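Local coordinates for protein PEXRD2 family secreted RXLR effector peptide, putative (Phytophthora infestans, PDB 3ZRG) that is a secreted RxLR effector that enhances Phytophthora infestans colonization of Nicotiana benthamiana leaves and induces a weak cell death response there, at residues E7-M12 with L54-N59; A33-A36 with A41-K44; E43-G46 with K50-K53. All blocks are in the same frame, centred on the assembly; numbering follows the deposited sequence.

Contact 1 of 3, residues E7-M12 with L54-N59; sequences EKMKTM and LLRYLN
Helix 6-14 packs on helix 49-63 in the WY-like effector domain, a partly buried contact in which M9 and M12 close on R56 and Y57. The segment axes approach to 10.7 Å at a crossing angle of -68°, a steep packing bridged by long side chains. Y57 is the centre of it. The methyl CE of M12 sits over the middle of the ring, 3.5 Å from the centroid and 6° off the ring normal, a CH-pi contact with similar separations to all six ring carbons. M12 SD stands further above the same face, as a Met-aromatic contact. The bend at chi3 (55°) of M12 is what brings its methyl down onto the ring. M9 takes the edge instead: its CG lies 3.9 Å from Y57 CD1, and its SD is nearly in the ring plane, 5.5 Å from the centroid. Two methionines one helical turn apart therefore grip one tyrosine from perpendicular directions. Beyond the ring, M9 CE lies over one face of the guanidinium of R56, 3.6 Å from R56 CZ, but R56 is exposed and has a second conformer, so this part of the contact is doubtful. The Y57 hydroxyl reaches past M12, with OH 3.4 Å from M12 C, and its hydrogen bond is made to the backbone O of M17, which ties down the polar end of a buried residue. Y22 of helix 19-25 meets the Y57 ring with its plane steeply inclined, and L4 packs on both methionines. A buried tyrosine held by methionines over a face and at an edge, within a small helical bundle, is consistent with the WY-domain fold of RxLR effectors.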
ATOM      1  N   GLU A   7      -2.406  -9.978 -16.170  1.00 21.57           N
ATOM      2  CA  GLU A   7      -3.227  -9.413 -17.216  0.50 20.70           C
ATOM      3  C   GLU A   7      -4.380  -8.579 -16.635  1.00 19.34           C
ATOM      4  O   GLU A   7      -4.795  -7.547 -17.207  1.00 18.89           O
ATOM      5  CB  GLU A   7      -3.729 -10.559 -18.092  0.50 22.48           C
ATOM      6  CG  GLU A   7      -2.604 -11.251 -18.886  0.50 22.99           C
ATOM      7  CD  GLU A   7      -1.910 -12.417 -18.154  0.50 22.48           C
ATOM      8  OE1 GLU A   7      -2.221 -12.713 -16.983  0.50 17.90           O
ATOM      9  OE2 GLU A   7      -1.059 -13.068 -18.803  0.50 27.72           O
ATOM     10  N   LYS A   8      -4.904  -9.012 -15.493  1.00 17.93           N
ATOM     11  CA  LYS A   8      -5.968  -8.266 -14.832  0.50 16.76           C
ATOM     12  C   LYS A   8      -5.434  -6.936 -14.310  1.00 15.04           C
ATOM     13  O   LYS A   8      -6.111  -5.910 -14.443  1.00 13.71           O
ATOM     14  CB  LYS A   8      -6.589  -9.073 -13.706  0.50 16.98           C
ATOM     15  CG  LYS A   8      -7.250 -10.357 -14.190  0.50 19.12           C
ATOM     16  N   MET A   9      -4.233  -6.968 -13.741  1.00 13.96           N
ATOM     17  CA  MET A   9      -3.582  -5.726 -13.251  1.00 13.77           C
ATOM     18  C   MET A   9      -3.256  -4.750 -14.392  1.00 12.59           C
ATOM     19  O   MET A   9      -3.378  -3.531 -14.226  1.00 12.39           O
ATOM     20  CB  MET A   9      -2.335  -6.051 -12.431  1.00 13.51           C
ATOM     21  CG  MET A   9      -2.699  -6.786 -11.138  1.00 12.98           C
ATOM     22  SD  MET A   9      -1.359  -7.053  -9.984  1.00 14.82           S
ATOM     23  CE  MET A   9      -0.418  -8.333 -10.775  1.00 15.66           C
ATOM     24  N   LYS A  10      -2.894  -5.268 -15.554  1.00 14.01           N
ATOM     25  CA  LYS A  10      -2.654  -4.426 -16.717  1.00 13.92           C
ATOM     26  C   LYS A  10      -3.930  -3.693 -17.109  1.00 13.79           C
ATOM     27  O   LYS A  10      -3.905  -2.487 -17.389  1.00 13.48           O
ATOM     28  CB  LYS A  10      -2.160  -5.237 -17.904  1.00 16.38           C
ATOM     29  CG  LYS A  10      -2.091  -4.446 -19.207  1.00 18.56           C
ATOM     30  CD  LYS A  10      -1.195  -3.213 -19.138  1.00 23.10           C
ATOM     31  CE  LYS A  10       0.275  -3.570 -19.095  1.00 26.79           C
ATOM     32  NZ  LYS A  10       0.717  -4.346 -20.312  1.00 28.48           N
ATOM     33  N   THR A  11      -5.047  -4.403 -17.065  1.00 13.28           N
ATOM     34  CA  THR A  11      -6.363  -3.817 -17.365  1.00 14.35           C
ATOM     35  C   THR A  11      -6.712  -2.721 -16.341  1.00 12.83           C
ATOM     36  O   THR A  11      -7.124  -1.591 -16.710  1.00 13.34           O
ATOM     37  CB  THR A  11      -7.432  -4.926 -17.417  1.00 15.15           C
ATOM     38  OG1 THR A  11      -7.101  -5.848 -18.481  1.00 17.76           O
ATOM     39  CG2 THR A  11      -8.833  -4.331 -17.581  1.00 19.73           C
ATOM     40  N   MET A  12      -6.482  -3.013 -15.071  1.00 11.66           N
ATOM     41  CA  MET A  12      -6.682  -2.006 -13.990  1.00 10.95           C
ATOM     42  C   MET A  12      -5.819  -0.750 -14.182  1.00 11.19           C
ATOM     43  O   MET A  12      -6.280   0.365 -14.020  1.00 10.52           O
ATOM     44  CB  MET A  12      -6.351  -2.638 -12.632  1.00 11.04           C
ATOM     45  CG  MET A  12      -7.351  -3.742 -12.273  1.00 12.77           C
ATOM     46  SD  MET A  12      -6.736  -4.813 -10.953  1.00 15.79           S
ATOM     47  CE  MET A  12      -6.371  -3.616  -9.697  1.00 14.28           C
ATOM     48  N   LEU A  54      -4.027  -6.158  -2.753  1.00 11.35           N
ATOM     49  CA  LEU A  54      -3.656  -4.741  -2.779  1.00 11.62           C
ATOM     50  C   LEU A  54      -2.131  -4.515  -2.940  1.00 11.83           C
ATOM     51  O   LEU A  54      -1.647  -3.681  -3.753  1.00 12.85           O
ATOM     52  CB  LEU A  54      -4.194  -4.055  -1.529  1.00 11.25           C
ATOM     53  CG  LEU A  54      -3.895  -2.560  -1.466  1.00 13.15           C
ATOM     54  CD1 LEU A  54      -4.515  -1.754  -2.683  1.00 10.17           C
ATOM     55  CD2 LEU A  54      -4.300  -2.032  -0.104  1.00 16.72           C
ATOM     56  N   LEU A  55      -1.359  -5.278  -2.173  1.00 10.73           N
ATOM     57  CA  LEU A  55       0.091  -5.128  -2.186  1.00 10.59           C
ATOM     58  C   LEU A  55       0.650  -5.670  -3.511  1.00 11.19           C
ATOM     59  O   LEU A  55       1.625  -5.145  -4.006  1.00 12.20           O
ATOM     60  CB  LEU A  55       0.693  -5.828  -0.985  1.00 11.23           C
ATOM     61  CG  LEU A  55       0.423  -5.121   0.343  1.00 10.54           C
ATOM     62  CD1 LEU A  55       0.994  -6.034   1.467  1.00 13.63           C
ATOM     63  CD2 LEU A  55       1.020  -3.697   0.358  1.00 12.43           C
ATOM     64  N   ARG A  56       0.052  -6.713  -4.085  1.00 11.26           N
ATOM     65  CA  ARG A  56       0.385  -7.189  -5.418  0.50 12.20           C
ATOM     66  C   ARG A  56       0.262  -6.080  -6.479  1.00 11.81           C
ATOM     67  O   ARG A  56       1.152  -5.862  -7.309  1.00 12.09           O
ATOM     68  CB  ARG A  56      -0.571  -8.337  -5.770  0.50 12.89           C
ATOM     69  CG  ARG A  56      -0.162  -9.079  -6.995  0.50 14.42           C
ATOM     70  CD  ARG A  56       1.311  -9.418  -6.906  0.50 18.65           C
ATOM     71  NE  ARG A  56       1.851  -9.714  -8.216  0.50 20.21           N
ATOM     72  CZ  ARG A  56       2.628  -8.891  -8.914  0.50 19.69           C
ATOM     73  NH1 ARG A  56       3.004  -7.701  -8.409  0.50 10.93           N
ATOM     74  NH2 ARG A  56       3.043  -9.293 -10.110  0.50 22.03           N
ATOM     75  N   TYR A  57      -0.895  -5.433  -6.456  1.00 10.56           N
ATOM     76  CA  TYR A  57      -1.175  -4.291  -7.378  1.00  9.80           C
ATOM     77  C   TYR A  57      -0.189  -3.133  -7.170  1.00 10.18           C
ATOM     78  O   TYR A  57       0.309  -2.577  -8.124  1.00 10.52           O
ATOM     79  CB  TYR A  57      -2.635  -3.864  -7.287  1.00  9.36           C
ATOM     80  CG  TYR A  57      -2.992  -2.876  -8.405  1.00  9.71           C
ATOM     81  CD1 TYR A  57      -2.741  -3.172  -9.746  1.00  9.83           C
ATOM     82  CD2 TYR A  57      -3.509  -1.636  -8.109  1.00  8.95           C
ATOM     83  CE1 TYR A  57      -3.068  -2.304 -10.736  1.00 10.19           C
ATOM     84  CE2 TYR A  57      -3.807  -0.734  -9.085  1.00  8.60           C
ATOM     85  CZ  TYR A  57      -3.597  -1.060 -10.416  1.00  9.94           C
ATOM     86  OH  TYR A  57      -3.888  -0.183 -11.461  1.00  8.92           O
ATOM     87  N   LEU A  58       0.135  -2.809  -5.927  1.00 10.09           N
ATOM     88  CA  LEU A  58       1.066  -1.729  -5.606  1.00  9.09           C
ATOM     89  C   LEU A  58       2.414  -1.996  -6.255  1.00 10.97           C
ATOM     90  O   LEU A  58       2.981  -1.114  -6.915  1.00 11.42           O
ATOM     91  CB  LEU A  58       1.183  -1.602  -4.083  1.00  9.69           C
ATOM     92  CG  LEU A  58       2.045  -0.464  -3.535  1.00 12.32           C
ATOM     93  CD1 LEU A  58       1.683  -0.211  -2.060  1.00 13.77           C
ATOM     94  CD2 LEU A  58       3.493  -0.827  -3.674  1.00 16.13           C
ATOM     95  N   ASN A  59       2.950  -3.224  -6.096  1.00 12.20           N
ATOM     96  CA  ASN A  59       4.246  -3.522  -6.710  1.00 12.75           C
ATOM     97  C   ASN A  59       4.163  -3.483  -8.234  1.00 13.83           C
ATOM     98  O   ASN A  59       5.097  -3.059  -8.890  1.00 13.81           O
ATOM     99  CB  ASN A  59       4.803  -4.872  -6.247  1.00 14.33           C
ATOM    100  CG  ASN A  59       5.434  -4.811  -4.848  1.00 18.91           C
ATOM    101  OD1 ASN A  59       5.509  -3.753  -4.212  1.00 22.64           O
ATOM    102  ND2 ASN A  59       5.877  -5.946  -4.370  1.00 22.61           N
TER

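Contact 2 of 3, residues A33-A36 with A41-K44; sequences AAAA and AMEK
A34 and A35, on helix 29-37, meet A41 and M42 on helix 39-46 in a close packing of two consecutive helices of the WY-like domain, joined by a short turn, only four residues separating the two segments. Small side chains allow the backbones to come very close: the CA atoms of A35 and M42 are 4.1 Å apart. A34 comes first, its CB 4.2 Å from A41 CB, while its carbonyl O also borders that methyl. At A35 the contact deepens. Its CB lies 3.7 Å from M42 CA, lodged against the backbone of the second helix, and A41 CB returns the approach by resting 3.9 Å from A35 CA. A36 directs its CB away from the second helix; its carbonyl accepts a hydrogen bond from K52 of the second subunit, and the side chain packs on R56 of that subunit. The turn itself is secured where S38 OG accepts a hydrogen bond from A41 N. M42 leaves its helix with CG anti to the backbone N (chi1 178°), then bends at both chi2 and chi3, folding back past A35. Its SD is 4.1 Å from A35 CB, and its terminal methyl CE ends 3.4 Å from A35 O.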
ATOM      1  N   ALA A  33      -6.265   2.669   7.392  1.00 14.62           N
ATOM      2  CA  ALA A  33      -6.101   3.765   8.310  1.00 16.28           C
ATOM      3  C   ALA A  33      -5.909   3.219   9.714  1.00 16.76           C
ATOM      4  O   ALA A  33      -5.025   3.674  10.454  1.00 18.00           O
ATOM      5  CB  ALA A  33      -7.313   4.729   8.251  1.00 17.41           C
ATOM      6  N   ALA A  34      -6.696   2.207  10.083  1.00 15.79           N
ATOM      7  CA  ALA A  34      -6.613   1.686  11.454  1.00 17.22           C
ATOM      8  C   ALA A  34      -5.278   0.945  11.637  1.00 16.27           C
ATOM      9  O   ALA A  34      -4.635   1.039  12.686  1.00 16.56           O
ATOM     10  CB  ALA A  34      -7.774   0.764  11.771  1.00 18.80           C
ATOM     11  N   ALA A  35      -4.875   0.229  10.596  1.00 14.30           N
ATOM     12  CA  ALA A  35      -3.633  -0.548  10.611  1.00 14.41           C
ATOM     13  C   ALA A  35      -2.402   0.339  10.766  1.00 15.10           C
ATOM     14  O   ALA A  35      -1.422  -0.067  11.385  1.00 14.79           O
ATOM     15  CB  ALA A  35      -3.515  -1.381   9.344  1.00 14.07           C
ATOM     16  N   ALA A  36      -2.417   1.541  10.187  1.00 14.89           N
ATOM     17  CA  ALA A  36      -1.276   2.468  10.352  1.00 15.62           C
ATOM     18  C   ALA A  36      -1.054   2.846  11.804  1.00 16.59           C
ATOM     19  O   ALA A  36       0.062   3.162  12.176  1.00 17.19           O
ATOM     20  CB  ALA A  36      -1.437   3.762   9.455  1.00 16.39           C
ATOM     21  N   ALA A  41      -4.387  -4.255  14.516  1.00 15.37           N
ATOM     22  CA  ALA A  41      -5.116  -4.098  13.291  1.00 14.27           C
ATOM     23  C   ALA A  41      -4.229  -4.400  12.071  1.00 13.55           C
ATOM     24  O   ALA A  41      -4.690  -4.963  11.085  1.00 13.89           O
ATOM     25  CB  ALA A  41      -5.694  -2.658  13.179  1.00 16.30           C
ATOM     26  N   MET A  42      -2.962  -3.990  12.141  1.00 13.48           N
ATOM     27  CA  MET A  42      -1.991  -4.265  11.087  1.00 11.93           C
ATOM     28  C   MET A  42      -1.773  -5.751  10.875  1.00 14.04           C
ATOM     29  O   MET A  42      -1.780  -6.238   9.711  1.00 13.74           O
ATOM     30  CB  MET A  42      -0.640  -3.625  11.435  1.00 12.79           C
ATOM     31  CG  MET A  42       0.469  -3.902  10.400  1.00 12.50           C
ATOM     32  SD  MET A  42       0.259  -3.008   8.825  1.00 15.81           S
ATOM     33  CE  MET A  42       0.961  -1.438   9.344  1.00 15.92           C
ATOM     34  N   GLU A  43      -1.588  -6.463  11.968  1.00 14.11           N
ATOM     35  CA  GLU A  43      -1.315  -7.915  11.884  1.00 15.62           C
ATOM     36  C   GLU A  43      -2.534  -8.608  11.325  1.00 16.18           C
ATOM     37  O   GLU A  43      -2.397  -9.495  10.490  1.00 17.35           O
ATOM     38  CB  GLU A  43      -0.878  -8.493  13.215  1.00 16.74           C
ATOM     39  CG  GLU A  43      -0.458  -9.960  13.158  1.00 19.17           C
ATOM     40  N   LYS A  44      -3.726  -8.157  11.725  1.00 16.50           N
ATOM     41  CA  LYS A  44      -4.950  -8.765  11.236  1.00 17.80           C
ATOM     42  C   LYS A  44      -5.142  -8.488   9.733  1.00 16.18           C
ATOM     43  O   LYS A  44      -5.405  -9.422   8.966  1.00 16.75           O
ATOM     44  CB  LYS A  44      -6.126  -8.314  12.084  1.00 18.25           C
ATOM     45  CG  LYS A  44      -5.988  -8.756  13.513  1.00 24.45           C
TER

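Contact 3 of 3, residues E43-G46 with K50-K53; sequences EKLG and KMKK
This is an apolar contact across the short connection between helix 39-46 and helix 49-63, made by L45 on the first and M51 on the second and buried close to the subunit interface. The CA atoms nearest each other, those of G46 and M51, are 6.1 Å apart, and the segments together bury 137 Å². M51 points its CB toward the preceding helix, where it comes 3.2 Å from L45 O. The same carbonyl accepts a hydrogen bond from T48 OG1, and T48 OG1 in turn accepts one from M51 N, so one threonine hydroxyl links the carbonyl of L45 to the amide of M51. Further out, M51 sends its CG to the far side from the backbone N, chi1 -168°, then bends at chi2 (58°), which lays the thioether across the leucine branch at about a right angle. SD is 4.0 Å from L45 CG and equally near L45 CD2, while M51 CE touches CD2 alone at 4.1 Å. G46 brings only backbone, its CA 4.5 Å from M51 CG. L45 also packs on I32 and A35 of helix 29-37, and L55 of the second subunit lies against both L45 and M51. An apolar leucine-methionine pair across a short turn, with T48 bonded to both sides, is what packs these two consecutive helices in the WY-like fold, beside its dimer interface.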
ATOM      1  N   GLU A  43      -1.588  -6.463  11.968  1.00 14.11           N
ATOM      2  CA  GLU A  43      -1.315  -7.915  11.884  1.00 15.62           C
ATOM      3  C   GLU A  43      -2.534  -8.608  11.325  1.00 16.18           C
ATOM      4  O   GLU A  43      -2.397  -9.495  10.490  1.00 17.35           O
ATOM      5  CB  GLU A  43      -0.878  -8.493  13.215  1.00 16.74           C
ATOM      6  CG  GLU A  43      -0.458  -9.960  13.158  1.00 19.17           C
ATOM      7  N   LYS A  44      -3.726  -8.157  11.725  1.00 16.50           N
ATOM      8  CA  LYS A  44      -4.950  -8.765  11.236  1.00 17.80           C
ATOM      9  C   LYS A  44      -5.142  -8.488   9.733  1.00 16.18           C
ATOM     10  O   LYS A  44      -5.405  -9.422   8.966  1.00 16.75           O
ATOM     11  CB  LYS A  44      -6.126  -8.314  12.084  1.00 18.25           C
ATOM     12  CG  LYS A  44      -5.988  -8.756  13.513  1.00 24.45           C
ATOM     13  N   LEU A  45      -4.913  -7.257   9.300  1.00 14.65           N
ATOM     14  CA  LEU A  45      -5.064  -6.889   7.908  1.00 14.03           C
ATOM     15  C   LEU A  45      -4.058  -7.662   7.037  1.00 13.89           C
ATOM     16  O   LEU A  45      -4.371  -8.061   5.921  1.00 12.52           O
ATOM     17  CB  LEU A  45      -4.859  -5.403   7.743  1.00 14.17           C
ATOM     18  CG  LEU A  45      -4.933  -4.792   6.339  1.00 13.55           C
ATOM     19  CD1 LEU A  45      -6.261  -4.964   5.626  1.00 13.98           C
ATOM     20  CD2 LEU A  45      -4.543  -3.308   6.435  1.00 15.08           C
ATOM     21  N   GLY A  46      -2.859  -7.866   7.579  1.00 14.15           N
ATOM     22  CA  GLY A  46      -1.765  -8.504   6.830  1.00 14.71           C
ATOM     23  C   GLY A  46      -2.041  -9.943   6.506  1.00 15.64           C
ATOM     24  O   GLY A  46      -1.450 -10.474   5.573  1.00 17.04           O
ATOM     25  N   LYS A  50      -7.461  -9.807   0.764  1.00 15.15           N
ATOM     26  CA  LYS A  50      -7.622  -8.459   0.218  1.00 14.39           C
ATOM     27  C   LYS A  50      -6.333  -7.654   0.265  1.00 13.21           C
ATOM     28  O   LYS A  50      -5.981  -6.987  -0.718  1.00 13.78           O
ATOM     29  CB  LYS A  50      -8.755  -7.727   0.932  1.00 14.67           C
ATOM     30  CG  LYS A  50     -10.096  -8.136   0.472  1.00 16.49           C
ATOM     31  CD  LYS A  50     -11.171  -7.447   1.288  1.00 20.98           C
ATOM     32  CE  LYS A  50     -12.528  -7.593   0.649  1.00 26.14           C
ATOM     33  NZ  LYS A  50     -13.526  -6.753   1.359  1.00 29.09           N
ATOM     34  N   MET A  51      -5.600  -7.729   1.377  1.00 13.00           N
ATOM     35  CA  MET A  51      -4.326  -6.994   1.482  1.00 12.95           C
ATOM     36  C   MET A  51      -3.266  -7.586   0.557  1.00 12.23           C
ATOM     37  O   MET A  51      -2.470  -6.851  -0.002  1.00 12.51           O
ATOM     38  CB  MET A  51      -3.800  -7.024   2.909  1.00 12.97           C
ATOM     39  CG  MET A  51      -2.676  -6.075   3.168  1.00 15.69           C
ATOM     40  SD  MET A  51      -3.067  -4.347   2.812  1.00 18.21           S
ATOM     41  CE  MET A  51      -1.674  -3.494   3.486  1.00 22.40           C
ATOM     42  N   LYS A  52      -3.268  -8.903   0.411  1.00 14.26           N
ATOM     43  CA  LYS A  52      -2.343  -9.582  -0.500  1.00 14.87           C
ATOM     44  C   LYS A  52      -2.549  -9.039  -1.932  1.00 13.72           C
ATOM     45  O   LYS A  52      -1.594  -8.738  -2.624  1.00 13.53           O
ATOM     46  CB  LYS A  52      -2.526 -11.100  -0.440  1.00 17.51           C
ATOM     47  CG  LYS A  52      -1.495 -11.883  -1.290  1.00 20.45           C
ATOM     48  CD  LYS A  52      -1.834 -13.347  -1.401  1.00 26.17           C
ATOM     49  CE  LYS A  52      -1.662 -14.071  -0.102  1.00 29.86           C
ATOM     50  NZ  LYS A  52      -0.251 -14.126   0.361  1.00 30.08           N
ATOM     51  N   LYS A  53      -3.800  -8.908  -2.347  1.00 13.04           N
ATOM     52  CA  LYS A  53      -4.134  -8.402  -3.665  1.00 12.95           C
ATOM     53  C   LYS A  53      -3.713  -6.960  -3.773  1.00 11.95           C
ATOM     54  O   LYS A  53      -3.111  -6.550  -4.776  1.00 10.42           O
ATOM     55  CB  LYS A  53      -5.653  -8.511  -3.935  1.00 13.11           C
ATOM     56  CG  LYS A  53      -6.187  -9.909  -4.253  1.00 17.98           C
ATOM     57  CD  LYS A  53      -7.742  -9.772  -4.411  1.00 18.51           C
ATOM     58  CE  LYS A  53      -8.502 -11.027  -4.582  1.00 22.71           C
ATOM     59  NZ  LYS A  53      -9.921 -10.606  -4.833  1.00 21.47           N
TER

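Contacts 2 and 3 are neighbours, their centres 9 Å apart: both use helix 39-46, share E43 and K44, and touch where A35 CB lies 3.6 Å from L45 CD2. Together they fold helices 29-37, 39-46 and 49-63 through two successive turns. Contact 1 lies on the opposite side of the chain's centre, 15 Å from contact 3 and 22 Å from contact 2, centre to centre. Its segment 54-59 directly continues 50-53, so helix 49-63 carries the chain from contact 3 to contact 1, whose loop encloses the other two. All three border the second subunit, whose L55 packs on A35, L45 and M51.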